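Local atomic coordinates of oxidoreductase protein (Agrobacterium radiobacter, PDB entry 5UI9), a protein that probably catalyses an NAD-dependent oxidation or reduction of a small hydroxy acid or related polyol, as a two-domain member of the GFO/IDH/MocA oxidoreductase family. Residues 17-22 with 281-286; 22-25 with 31-34; 79-84 with 104-109; 186-191 with 316-321; 299-304 with 310-315. All blocks are in the same frame, centred on the assembly; numbering follows the deposited sequence.

Interaction 1: 17-22 with 281-286; sequences AVNQMH and LSWASR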
# COMPACT_ATOMS: atom_id res chain seq x y z
N ALA A 17 -10.16 30.57 -0.89
CA ALA A 17 -9.71 31.77 -1.62
C ALA A 17 -8.98 32.81 -0.75
O ALA A 17 -8.18 33.57 -1.26
CB ALA A 17 -10.87 32.44 -2.33
N VAL A 18 -9.27 32.83 0.55
CA VAL A 18 -8.56 33.70 1.50
C VAL A 18 -7.06 33.41 1.46
O VAL A 18 -6.25 34.33 1.52
CB VAL A 18 -9.13 33.56 2.94
CG1 VAL A 18 -8.28 34.35 3.95
CG2 VAL A 18 -10.59 34.01 2.99
N ASN A 19 -6.69 32.12 1.33
CA ASN A 19 -5.28 31.72 1.18
C ASN A 19 -4.71 32.20 -0.14
O ASN A 19 -3.57 32.64 -0.19
CB ASN A 19 -5.10 30.20 1.26
CG ASN A 19 -5.54 29.62 2.58
OD1 ASN A 19 -5.01 29.99 3.63
ND2 ASN A 19 -6.50 28.71 2.54
N GLN A 20 -5.49 32.10 -1.21
CA GLN A 20 -5.05 32.54 -2.53
C GLN A 20 -4.84 34.06 -2.55
O GLN A 20 -3.86 34.53 -3.13
CB GLN A 20 -6.03 32.07 -3.62
CG GLN A 20 -6.00 30.56 -3.79
CD GLN A 20 -6.97 30.02 -4.81
OE1 GLN A 20 -7.55 28.95 -4.61
NE2 GLN A 20 -7.14 30.72 -5.93
N MET A 21 -5.73 34.80 -1.89
CA MET A 21 -5.61 36.25 -1.73
C MET A 21 -4.38 36.68 -0.93
O MET A 21 -3.68 37.62 -1.32
CB MET A 21 -6.87 36.84 -1.08
CG MET A 21 -8.12 36.79 -1.96
SD MET A 21 -8.03 37.75 -3.48
CE MET A 21 -7.93 39.42 -2.82
N HIS A 22 -4.11 36.00 0.19
CA HIS A 22 -2.87 36.24 0.95
C HIS A 22 -1.66 36.01 0.05
O HIS A 22 -0.77 36.86 -0.03
CB HIS A 22 -2.74 35.32 2.17
CG HIS A 22 -3.55 35.74 3.36
ND1 HIS A 22 -3.37 36.95 3.99
CD2 HIS A 22 -4.50 35.08 4.07
CE1 HIS A 22 -4.20 37.04 5.01
NE2 HIS A 22 -4.89 35.92 5.08
N LEU A 281 4.67 30.71 6.46
CA LEU A 281 4.49 32.07 5.97
C LEU A 281 3.81 32.91 7.05
O LEU A 281 3.16 32.35 7.96
CB LEU A 281 3.69 32.07 4.67
CG LEU A 281 4.34 31.30 3.51
CD1 LEU A 281 3.42 31.28 2.31
CD2 LEU A 281 5.70 31.90 3.15
N SER A 282 3.96 34.23 6.96
CA SER A 282 3.45 35.17 7.98
C SER A 282 1.94 35.03 8.25
O SER A 282 1.49 35.16 9.39
CB SER A 282 3.80 36.61 7.58
OG SER A 282 3.27 36.93 6.31
N TRP A 283 1.19 34.72 7.19
CA TRP A 283 -0.28 34.58 7.23
C TRP A 283 -0.77 33.12 7.40
O TRP A 283 -1.97 32.89 7.46
CB TRP A 283 -0.88 35.17 5.95
CG TRP A 283 -0.26 34.67 4.66
CD1 TRP A 283 0.79 35.24 3.98
CD2 TRP A 283 -0.64 33.52 3.91
NE1 TRP A 283 1.07 34.51 2.85
CE2 TRP A 283 0.21 33.45 2.78
CE3 TRP A 283 -1.64 32.55 4.05
CZ2 TRP A 283 0.09 32.45 1.81
CZ3 TRP A 283 -1.75 31.56 3.09
CH2 TRP A 283 -0.89 31.52 1.98
N ALA A 284 0.15 32.16 7.50
CA ALA A 284 -0.22 30.75 7.54
C ALA A 284 -0.71 30.35 8.94
O ALA A 284 -0.45 31.05 9.92
CB ALA A 284 0.95 29.88 7.11
N SER A 285 -1.42 29.24 9.00
CA SER A 285 -1.98 28.70 10.25
C SER A 285 -1.80 27.20 10.26
O SER A 285 -2.19 26.52 9.30
CB SER A 285 -3.48 28.97 10.35
OG SER A 285 -3.76 30.34 10.37
N ARG A 286 -1.26 26.67 11.35
CA ARG A 286 -1.23 25.23 11.57
C ARG A 286 -2.68 24.72 11.63
O ARG A 286 -3.51 25.39 12.25
CB ARG A 286 -0.47 24.88 12.86
CG ARG A 286 1.00 25.28 12.85
CD ARG A 286 1.69 24.90 14.15
NE ARG A 286 3.12 25.21 14.12
CZ ARG A 286 4.05 24.52 13.46
NH1 ARG A 286 3.74 23.45 12.73
NH2 ARG A 286 5.32 24.91 13.52
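W283 and H22 are brought alongside each other by their first torsions: in W283 chi1 of 51° sets CG between the backbone N and the carbonyl carbon, while in H22 chi1 of -79° leaves CG beside the backbone N and opposite the carbonyl carbon. The two side chains then run past each other in opposite directions. H22 CB sits over the face of the indole, 3.5 Å from the centroid of the W283 five-membered ring, with W283 CD2 its nearest atom at 3.3 Å. The reciprocal contact puts W283 CB 3.8 Å from the centroid of the H22 ring. Two CH-pi contacts therefore interlock, and although the imidazole and indole planes lie only 11° apart, the rings are slid so far that they barely overlap. L281 CB lies over the opposite face of the indole. At its six-membered end, W283 CZ3 comes within 3.7 Å of N19 OD1, whose hydrogen bond goes instead to Q292 of helix 289-308. The indole NE1 is bonded to D26, at the end of the helix that carries H22. No hydrogen bond joins 17-22 to 281-286 directly, so the loop is laid on the first helix of the Rossmann domain through dispersion and CH-pi forces, with the D26 bond probably restraining the indole at its NE1.

Interaction 2: 22-25 with 31-34; sequences HAWK and GIAA. With MG (magnesium ion), chain E.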
# COMPACT_ATOMS: atom_id res chain seq x y z
N HIS A 22 -4.11 36.00 0.19
CA HIS A 22 -2.87 36.24 0.95
C HIS A 22 -1.66 36.01 0.05
O HIS A 22 -0.77 36.86 -0.03
CB HIS A 22 -2.74 35.32 2.17
CG HIS A 22 -3.55 35.74 3.36
ND1 HIS A 22 -3.37 36.95 3.99
CD2 HIS A 22 -4.50 35.08 4.07
CE1 HIS A 22 -4.20 37.04 5.01
NE2 HIS A 22 -4.89 35.92 5.08
N ALA A 23 -1.66 34.87 -0.64
CA ALA A 23 -0.54 34.51 -1.52
C ALA A 23 -0.32 35.50 -2.67
O ALA A 23 0.82 35.81 -3.00
CB ALA A 23 -0.72 33.10 -2.06
N TRP A 24 -1.40 36.00 -3.26
CA TRP A 24 -1.27 36.98 -4.35
C TRP A 24 -0.57 38.27 -3.91
O TRP A 24 0.15 38.88 -4.71
CB TRP A 24 -2.63 37.33 -4.98
CG TRP A 24 -3.17 36.29 -5.90
CD1 TRP A 24 -4.37 35.65 -5.80
CD2 TRP A 24 -2.54 35.77 -7.08
NE1 TRP A 24 -4.52 34.76 -6.83
CE2 TRP A 24 -3.42 34.81 -7.63
CE3 TRP A 24 -1.32 36.01 -7.72
CZ2 TRP A 24 -3.11 34.09 -8.78
CZ3 TRP A 24 -1.02 35.30 -8.86
CH2 TRP A 24 -1.91 34.35 -9.38
N LYS A 25 -0.76 38.66 -2.66
CA LYS A 25 -0.05 39.80 -2.08
C LYS A 25 1.46 39.52 -2.06
O LYS A 25 2.24 40.34 -2.53
CB LYS A 25 -0.62 40.14 -0.69
CG LYS A 25 0.04 41.31 0.03
CD LYS A 25 -0.96 42.30 0.61
CE LYS A 25 -2.01 41.68 1.54
NZ LYS A 25 -1.41 40.89 2.64
N GLY A 31 -0.78 41.07 -8.64
CA GLY A 31 -1.69 41.32 -7.52
C GLY A 31 -3.13 41.29 -7.98
O GLY A 31 -3.41 41.29 -9.18
N ILE A 32 -4.06 41.30 -7.02
CA ILE A 32 -5.50 41.24 -7.32
C ILE A 32 -6.11 42.65 -7.35
O ILE A 32 -6.04 43.38 -6.36
CB ILE A 32 -6.24 40.36 -6.29
CG1 ILE A 32 -5.68 38.93 -6.30
CG2 ILE A 32 -7.75 40.36 -6.54
CD1 ILE A 32 -5.78 38.18 -7.62
N ALA A 33 -6.71 43.00 -8.49
CA ALA A 33 -7.35 44.31 -8.70
C ALA A 33 -8.88 44.25 -8.57
O ALA A 33 -9.51 45.30 -8.45
CB ALA A 33 -6.97 44.87 -10.06
N ALA A 34 -9.46 43.06 -8.61
CA ALA A 34 -10.92 42.90 -8.56
C ALA A 34 -11.30 41.54 -7.99
O ALA A 34 -10.57 40.56 -8.16
CB ALA A 34 -11.51 43.07 -9.95
MG MG E . 1.68 40.57 -5.27
O HOH W 1 2.94 42.54 -5.32
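W24, I32 and G31 share the surface buried here, and W24 contributes the most. I32 meets one face of its indole with the end of its longer branch: CD1 stands 3.6 Å from the centroid of the W24 five-membered ring, 19° off the normal, which is a CH-pi contact. The methyl is displaced toward the rim, so its nearest ring atom is W24 CD1, 3.4 Å from I32 CD1. With CG1 beside its backbone N (chi1 -59°), I32 turns this branch to the tryptophan, and I32 CG1 follows at 3.6 Å from W24 CD1. The indole NE1 is hydrogen-bonded to D72, which would limit its rotation. G31 packs through its backbone, its CA 4.2 Å from W24 O. W24 O binds the magnesium ion at 2.4 Å; V27 O, A30 O and a water (2.3 Å from the ion) also bind it. The metal thus ties the end of the helix to the start of the strand, both through main-chain oxygens. Helix 17-26 and strand 30-36 belong to the first beta-alpha-beta unit of the NAD-binding Rossmann fold, and here the helix packs its tryptophan on the strand that follows it.

Interaction 3: 79-84 with 104-109; sequences SHRALV and LSDAKA. With NAD (nicotinamide-adenine-dinucleotide), chain C.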
# COMPACT_ATOMS: atom_id res chain seq x y z
N SER A 79 -19.45 25.79 -11.20
CA SER A 79 -19.28 26.94 -12.09
C SER A 79 -17.94 27.01 -12.85
O SER A 79 -17.71 27.97 -13.57
CB SER A 79 -19.49 28.22 -11.27
OG SER A 79 -18.48 28.34 -10.29
N HIS A 80 -17.09 25.99 -12.74
CA HIS A 80 -15.76 26.04 -13.38
C HIS A 80 -15.83 26.12 -14.91
O HIS A 80 -15.14 26.96 -15.50
CB HIS A 80 -14.89 24.84 -13.00
CG HIS A 80 -14.39 24.87 -11.59
ND1 HIS A 80 -13.63 23.85 -11.05
CD2 HIS A 80 -14.55 25.78 -10.61
CE1 HIS A 80 -13.34 24.14 -9.80
NE2 HIS A 80 -13.89 25.31 -9.50
N ARG A 81 -16.64 25.26 -15.52
CA ARG A 81 -16.71 25.19 -16.98
C ARG A 81 -17.15 26.52 -17.58
O ARG A 81 -16.51 27.02 -18.51
CB ARG A 81 -17.62 24.06 -17.49
CG ARG A 81 -17.77 24.10 -19.02
CD ARG A 81 -18.22 22.80 -19.65
NE ARG A 81 -18.32 22.97 -21.10
CZ ARG A 81 -18.62 22.01 -21.97
NH1 ARG A 81 -18.86 20.76 -21.57
NH2 ARG A 81 -18.68 22.30 -23.27
N ALA A 82 -18.22 27.09 -17.03
CA ALA A 82 -18.75 28.36 -17.50
C ALA A 82 -17.73 29.49 -17.33
O ALA A 82 -17.55 30.30 -18.24
CB ALA A 82 -20.06 28.71 -16.78
N LEU A 83 -17.05 29.53 -16.18
CA LEU A 83 -16.10 30.62 -15.91
C LEU A 83 -14.85 30.54 -16.78
O LEU A 83 -14.34 31.58 -17.22
CB LEU A 83 -15.74 30.67 -14.42
CG LEU A 83 -16.92 31.11 -13.53
CD1 LEU A 83 -16.60 30.85 -12.07
CD2 LEU A 83 -17.30 32.57 -13.76
N VAL A 84 -14.38 29.32 -17.07
CA VAL A 84 -13.27 29.12 -18.01
C VAL A 84 -13.69 29.52 -19.43
O VAL A 84 -12.91 30.14 -20.16
CB VAL A 84 -12.74 27.67 -17.98
CG1 VAL A 84 -11.77 27.39 -19.12
CG2 VAL A 84 -12.05 27.40 -16.65
N LEU A 104 -14.50 14.28 -17.29
CA LEU A 104 -13.36 14.36 -18.21
C LEU A 104 -13.77 15.06 -19.51
O LEU A 104 -12.99 15.85 -20.06
CB LEU A 104 -12.81 12.96 -18.50
CG LEU A 104 -11.54 12.89 -19.35
CD1 LEU A 104 -10.40 13.67 -18.72
CD2 LEU A 104 -11.13 11.44 -19.59
N SER A 105 -14.99 14.77 -19.96
CA SER A 105 -15.61 15.40 -21.13
C SER A 105 -15.70 16.93 -21.01
O SER A 105 -15.31 17.66 -21.94
CB SER A 105 -17.02 14.79 -21.32
OG SER A 105 -17.70 15.39 -22.39
N ASP A 106 -16.18 17.43 -19.88
CA ASP A 106 -16.18 18.87 -19.59
C ASP A 106 -14.77 19.46 -19.54
O ASP A 106 -14.54 20.57 -20.04
CB ASP A 106 -16.89 19.18 -18.26
CG ASP A 106 -18.41 19.06 -18.34
OD1 ASP A 106 -18.97 19.11 -19.45
OD2 ASP A 106 -19.03 18.95 -17.27
N ALA A 107 -13.85 18.73 -18.91
CA ALA A 107 -12.46 19.15 -18.79
C ALA A 107 -11.81 19.30 -20.17
O ALA A 107 -11.17 20.31 -20.43
CB ALA A 107 -11.67 18.19 -17.92
N LYS A 108 -12.00 18.31 -21.03
CA LYS A 108 -11.49 18.36 -22.41
C LYS A 108 -12.02 19.56 -23.20
O LYS A 108 -11.25 20.20 -23.92
CB LYS A 108 -11.84 17.08 -23.19
CG LYS A 108 -11.00 15.87 -22.86
CD LYS A 108 -11.44 14.70 -23.73
CE LYS A 108 -10.83 13.38 -23.29
NZ LYS A 108 -11.55 12.24 -23.92
N ALA A 109 -13.32 19.85 -23.08
CA ALA A 109 -13.91 21.01 -23.77
C ALA A 109 -13.32 22.32 -23.27
O ALA A 109 -13.05 23.23 -24.06
CB ALA A 109 -15.43 21.01 -23.63
PA NAD C . -16.57 27.71 -0.67
O1A NAD C . -18.00 27.25 -0.88
O2A NAD C . -16.10 28.07 0.71
O5B NAD C . -16.30 28.96 -1.64
C5B NAD C . -16.86 29.07 -2.93
C4B NAD C . -17.28 30.52 -3.12
O4B NAD C . -17.56 30.75 -4.49
C3B NAD C . -18.53 30.88 -2.33
O3B NAD C . -18.29 32.07 -1.57
C2B NAD C . -19.61 31.08 -3.38
O2B NAD C . -20.52 32.12 -3.02
C1B NAD C . -18.81 31.44 -4.62
N9A NAD C . -19.37 31.08 -5.94
C8A NAD C . -19.84 29.89 -6.34
N7A NAD C . -20.23 29.95 -7.64
C5A NAD C . -19.99 31.20 -8.09
C6A NAD C . -20.16 31.96 -9.36
N6A NAD C . -20.68 31.38 -10.46
N1A NAD C . -19.76 33.25 -9.38
C2A NAD C . -19.24 33.87 -8.30
N3A NAD C . -19.06 33.24 -7.13
C4A NAD C . -19.41 31.94 -6.96
O3 NAD C . -15.60 26.60 -1.30
PN NAD C . -14.07 26.38 -0.84
O1N NAD C . -14.01 25.48 0.37
O2N NAD C . -13.37 27.72 -0.79
O5D NAD C . -13.56 25.52 -2.09
C5D NAD C . -13.56 26.09 -3.39
C4D NAD C . -12.72 25.21 -4.29
O4D NAD C . -11.39 25.16 -3.78
C3D NAD C . -13.25 23.78 -4.35
O3D NAD C . -13.32 23.34 -5.70
C2D NAD C . -12.24 22.97 -3.55
O2D NAD C . -12.04 21.66 -4.06
C1D NAD C . -10.96 23.80 -3.67
N1N NAD C . -9.99 23.65 -2.57
C2N NAD C . -8.70 23.49 -2.92
C3N NAD C . -7.70 23.35 -1.97
C7N NAD C . -6.28 23.17 -2.46
O7N NAD C . -5.93 23.75 -3.48
N7N NAD C . -5.43 22.40 -1.78
C4N NAD C . -8.04 23.37 -0.62
C5N NAD C . -9.38 23.54 -0.27
C6N NAD C . -10.35 23.69 -1.26
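R81 and D106 form a salt bridge between two neighbouring helices, with R81 NH1 donating to D106 OD1 at 2.7 Å. The bond is short but bent, its N-H...O angle being 141°. The oxygen lies in the guanidinium plane, at the edge of the group, yet the donor meets D106 OD1 on its anti side and 34° out of the carboxylate plane. One nitrogen and one oxygen make the link, and the two flat groups are turned 73° apart, so this is no parallel two-bond pairing. R81 NE has a second acid, E85, one turn farther along the same helix; the guanidinium is consequently held by carboxylates from both helices, which would be expected to favour its charged form. R81 reaches across because its chain is extended from CG to NE. Beyond the polar pair, one face of the guanidinium is covered by A109, whose CB lies 3.5 Å from R81 NH2. Inward of this surface contact, R81, H80 and V84 pack on M110 of helix 104-116. S79, just before helix 80-89, belongs to the cofactor pocket, with its CB 3.5 Å from N6A of the NAD adenine. Helices 80-89 and 104-116 follow successive strands, 70-73 and 94-97, of the parallel sheet; such helix pairs, with the dinucleotide at the carboxyl ends of the strands, belong to the Rossmann fold.

Interaction 4: 186-191 with 316-321; sequences IARFIL and GADNLK
The guanidinium of R188 has K321 CB over one face, 3.4 Å above its plane and toward the rim, and the carboxylate of D318 at its edge. R188 grips D318 end-on with both terminal nitrogens: NH2 to OD1 at 3.0 Å and NH1 to OD2 at 3.2 Å. Both N-H...O bonds are nearly straight (177° and 178°) and both oxygens lie practically in the guanidinium plane, so from the arginine side the geometry is almost ideal. From the acid side it is not, because each oxygen is met from well above the carboxylate plane and the two planes are 48° apart. R188 CD lies 3.3 Å from K321 O, and the bend at chi3 then swings the guanidinium beyond it, over K321 CB and toward D318. K321 NZ comes to 4.1 Å from R188 NH2. D193, just past the end of helix 175-191, forms a salt bridge with the same R188 NH2 and a long, weak ion pair with K321, which would offset the two like charges. T322 takes a further bond from R188 NH1. The buried arginine thus pairs with acids from both sides of the contact. Helix 175-191 packs on the mixed sheet and helix 316-335 on helix 104-116, so this bidentate salt bridge joins a helix of the C-terminal domain to one that lies against the Rossmann domain, as fits the two-domain GFO/IDH/MocA fold.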
# COMPACT_ATOMS: atom_id res chain seq x y z
N ILE A 186 0.22 13.51 -7.67
CA ILE A 186 1.57 13.28 -7.15
C ILE A 186 2.14 11.99 -7.76
O ILE A 186 3.29 11.97 -8.17
CB ILE A 186 1.62 13.24 -5.60
CG1 ILE A 186 1.29 14.63 -5.03
CG2 ILE A 186 3.00 12.81 -5.12
CD1 ILE A 186 0.98 14.65 -3.55
N ALA A 187 1.34 10.93 -7.82
CA ALA A 187 1.79 9.66 -8.41
C ALA A 187 2.29 9.87 -9.84
O ALA A 187 3.35 9.36 -10.21
CB ALA A 187 0.68 8.63 -8.37
N ARG A 188 1.55 10.64 -10.63
CA ARG A 188 1.96 11.02 -12.01
C ARG A 188 3.23 11.86 -12.03
O ARG A 188 4.14 11.60 -12.82
CB ARG A 188 0.88 11.84 -12.70
CG ARG A 188 -0.31 11.05 -13.20
CD ARG A 188 -1.19 11.91 -14.09
NE ARG A 188 -0.44 12.50 -15.21
CZ ARG A 188 -0.21 13.80 -15.43
NH1 ARG A 188 -0.71 14.76 -14.64
NH2 ARG A 188 0.51 14.15 -16.48
N PHE A 189 3.25 12.88 -11.19
CA PHE A 189 4.39 13.79 -11.07
C PHE A 189 5.69 13.04 -10.78
O PHE A 189 6.71 13.32 -11.39
CB PHE A 189 4.08 14.82 -9.96
CG PHE A 189 5.15 15.84 -9.74
CD1 PHE A 189 5.58 16.67 -10.78
CD2 PHE A 189 5.71 16.02 -8.48
CE1 PHE A 189 6.56 17.63 -10.57
CE2 PHE A 189 6.69 16.98 -8.26
CZ PHE A 189 7.11 17.79 -9.31
N ILE A 190 5.63 12.07 -9.87
CA ILE A 190 6.80 11.29 -9.47
C ILE A 190 7.13 10.14 -10.43
O ILE A 190 8.28 10.00 -10.83
CB ILE A 190 6.64 10.74 -8.02
CG1 ILE A 190 6.41 11.89 -7.02
CG2 ILE A 190 7.84 9.91 -7.61
CD1 ILE A 190 7.38 13.05 -7.15
N LEU A 191 6.14 9.31 -10.78
CA LEU A 191 6.39 8.08 -11.56
C LEU A 191 5.85 8.10 -13.00
O LEU A 191 5.88 7.06 -13.67
CB LEU A 191 5.84 6.87 -10.81
CG LEU A 191 6.45 6.57 -9.45
CD1 LEU A 191 5.74 5.38 -8.82
CD2 LEU A 191 7.94 6.31 -9.54
N GLY A 316 -4.04 22.98 -17.97
CA GLY A 316 -5.29 22.28 -18.24
C GLY A 316 -5.06 20.97 -18.97
O GLY A 316 -5.61 19.93 -18.59
N ALA A 317 -4.21 21.03 -20.00
CA ALA A 317 -3.85 19.87 -20.82
C ALA A 317 -3.16 18.76 -20.01
O ALA A 317 -3.53 17.59 -20.13
CB ALA A 317 -2.97 20.30 -22.00
N ASP A 318 -2.18 19.13 -19.19
CA ASP A 318 -1.54 18.16 -18.30
C ASP A 318 -2.55 17.55 -17.32
O ASP A 318 -2.56 16.34 -17.10
CB ASP A 318 -0.40 18.79 -17.50
CG ASP A 318 0.26 17.80 -16.53
OD1 ASP A 318 1.14 17.03 -16.97
OD2 ASP A 318 -0.12 17.78 -15.33
N ASN A 319 -3.41 18.41 -16.76
CA ASN A 319 -4.33 17.99 -15.72
C ASN A 319 -5.38 16.97 -16.20
O ASN A 319 -5.88 16.21 -15.39
CB ASN A 319 -5.02 19.20 -15.09
CG ASN A 319 -5.68 18.87 -13.75
OD1 ASN A 319 -6.90 18.79 -13.66
ND2 ASN A 319 -4.86 18.66 -12.73
N LEU A 320 -5.68 16.95 -17.50
CA LEU A 320 -6.54 15.90 -18.08
C LEU A 320 -6.03 14.49 -17.74
O LEU A 320 -6.82 13.58 -17.52
CB LEU A 320 -6.62 16.03 -19.60
CG LEU A 320 -7.28 17.26 -20.22
CD1 LEU A 320 -7.18 17.20 -21.74
CD2 LEU A 320 -8.73 17.39 -19.78
N LYS A 321 -4.71 14.33 -17.71
CA LYS A 321 -4.10 13.02 -17.43
C LYS A 321 -4.19 12.64 -15.95
O LYS A 321 -4.13 11.46 -15.61
CB LYS A 321 -2.67 12.96 -17.96
CG LYS A 321 -2.63 12.95 -19.49
CD LYS A 321 -1.22 13.01 -20.06
CE LYS A 321 -0.69 14.43 -20.10
NZ LYS A 321 0.72 14.49 -20.57

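Interaction 5: 299-304 with 310-315; sequences QQHWTD and GETSTS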
# COMPACT_ATOMS: atom_id res chain seq x y z
N GLN A 299 1.22 30.02 -7.48
CA GLN A 299 0.82 31.34 -7.98
C GLN A 299 2.01 32.18 -8.47
O GLN A 299 1.88 32.92 -9.45
CB GLN A 299 -0.04 32.07 -6.94
CG GLN A 299 -1.42 31.42 -6.80
CD GLN A 299 -2.36 32.08 -5.81
OE1 GLN A 299 -3.46 31.58 -5.60
NE2 GLN A 299 -1.95 33.20 -5.21
N GLN A 300 3.18 32.03 -7.84
CA GLN A 300 4.42 32.59 -8.39
C GLN A 300 4.80 31.90 -9.70
O GLN A 300 5.26 32.56 -10.64
CB GLN A 300 5.59 32.49 -7.40
CG GLN A 300 6.82 33.32 -7.81
CD GLN A 300 6.53 34.81 -7.79
OE1 GLN A 300 6.31 35.38 -6.73
NE2 GLN A 300 6.52 35.44 -8.97
N HIS A 301 4.64 30.58 -9.74
CA HIS A 301 4.90 29.80 -10.94
C HIS A 301 4.03 30.29 -12.10
O HIS A 301 4.55 30.58 -13.18
CB HIS A 301 4.69 28.30 -10.67
CG HIS A 301 4.76 27.43 -11.88
ND1 HIS A 301 5.95 27.03 -12.45
CD2 HIS A 301 3.79 26.85 -12.62
CE1 HIS A 301 5.71 26.26 -13.49
NE2 HIS A 301 4.40 26.13 -13.61
N TRP A 302 2.73 30.40 -11.86
CA TRP A 302 1.79 30.97 -12.85
C TRP A 302 2.28 32.32 -13.38
O TRP A 302 2.34 32.53 -14.59
CB TRP A 302 0.39 31.14 -12.25
CG TRP A 302 -0.52 32.04 -13.06
CD1 TRP A 302 -0.75 33.38 -12.86
CD2 TRP A 302 -1.30 31.67 -14.20
NE1 TRP A 302 -1.62 33.86 -13.82
CE2 TRP A 302 -1.98 32.83 -14.65
CE3 TRP A 302 -1.50 30.47 -14.89
CZ2 TRP A 302 -2.85 32.82 -15.75
CZ3 TRP A 302 -2.35 30.46 -15.99
CH2 TRP A 302 -3.02 31.63 -16.41
N THR A 303 2.60 33.22 -12.46
CA THR A 303 3.04 34.58 -12.76
C THR A 303 4.32 34.62 -13.59
O THR A 303 4.40 35.38 -14.57
CB THR A 303 3.22 35.39 -11.46
OG1 THR A 303 1.98 35.38 -10.73
CG2 THR A 303 3.64 36.84 -11.75
N ASP A 304 5.30 33.80 -13.22
CA ASP A 304 6.55 33.67 -13.97
C ASP A 304 6.28 33.19 -15.39
O ASP A 304 6.80 33.76 -16.36
CB ASP A 304 7.54 32.70 -13.29
CG ASP A 304 8.06 33.21 -11.95
OD1 ASP A 304 7.92 34.42 -11.64
OD2 ASP A 304 8.62 32.39 -11.19
N GLY A 310 5.76 30.85 -21.14
CA GLY A 310 5.92 29.40 -21.04
C GLY A 310 4.61 28.72 -20.67
O GLY A 310 3.62 29.39 -20.37
N GLU A 311 4.60 27.39 -20.71
CA GLU A 311 3.46 26.59 -20.29
C GLU A 311 3.63 26.26 -18.80
O GLU A 311 4.75 26.17 -18.31
CB GLU A 311 3.39 25.31 -21.12
CG GLU A 311 2.07 24.53 -21.03
CD GLU A 311 2.19 23.08 -21.51
OE1 GLU A 311 3.04 22.80 -22.38
OE2 GLU A 311 1.43 22.22 -21.01
N THR A 312 2.51 26.11 -18.08
CA THR A 312 2.55 25.76 -16.66
C THR A 312 2.65 24.25 -16.45
O THR A 312 2.36 23.45 -17.34
CB THR A 312 1.33 26.33 -15.89
OG1 THR A 312 0.11 25.86 -16.48
CG2 THR A 312 1.36 27.86 -15.90
N SER A 313 3.05 23.87 -15.24
CA SER A 313 3.31 22.48 -14.85
C SER A 313 2.00 21.70 -14.77
O SER A 313 1.91 20.58 -15.26
CB SER A 313 4.07 22.44 -13.51
OG SER A 313 4.27 21.12 -13.05
N THR A 314 0.99 22.30 -14.14
CA THR A 314 -0.35 21.72 -14.08
C THR A 314 -1.31 22.46 -15.01
O THR A 314 -2.40 22.89 -14.62
CB THR A 314 -0.89 21.69 -12.64
OG1 THR A 314 -0.93 23.02 -12.11
CG2 THR A 314 -0.00 20.81 -11.76
N SER A 315 -0.90 22.58 -16.27
CA SER A 315 -1.72 23.20 -17.29
C SER A 315 -2.99 22.37 -17.44
O SER A 315 -3.01 21.19 -17.06
CB SER A 315 -0.97 23.26 -18.63
OG SER A 315 -0.73 21.95 -19.13
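This is a helix-to-loop contact in which helix 289-308 receives the connection that leads into helix 316-335, beside the edge strand 121-124 of the Rossmann sheet. The polar link is one hydrogen bond from the main chain of the loop to a histidine: S313 N donates to H301 NE2 at 3.1 Å, with an N-H...N angle of 150°. The amide comes in at the edge of the imidazole, 15° out of its plane. Accepting this bond at NE2 would be consistent with H301 being neutral and carrying its proton on ND1. With CG opposite the backbone N (chi1 172°), the H301 ring extends from the helix to the loop, where T312 CA lies 3.6 Å from H301 NE2. T312 adds an apolar touch with its methyl, CG2 standing 4.0 Å from W302 CE3. The indole of W302 is also met edge-to-face by F70 of the parallel sheet. Within the helix, Q299 O accepts from both T303 N and T303 OG1, which reach it from opposite faces of its carbonyl plane. The loop ends at S315, the N-cap of helix 316-335, whose hydroxyl caps D318 N. That same S315 OG is 2.9 Å from E311 OE2, to which it donates, and the carboxylate receives it with the anti lone pair of OE2.

Overall arrangement
Interactions 1 and 2 share H22 and helix 17-26, their centres 12 Å apart, and both lie on the opposite side of the chain's centre from interaction 4. Interaction 5 joins them through Q299, which touches A23 and W24 and probably hydrogen-bonds Q20 O. It also leads into interaction 4, since helices 289-308 and 316-335 are consecutive. L320 then packs on A107 and links interaction 4 to interaction 3, whose centre is 18 Å away. Along the chain, interaction 3 is nested within the loop closed by interaction 1, and interaction 5 within that of interaction 4. Late chain segments thus pack back on the Rossmann domain in interactions 1 and 5, while interactions 2 and 3 lie within it.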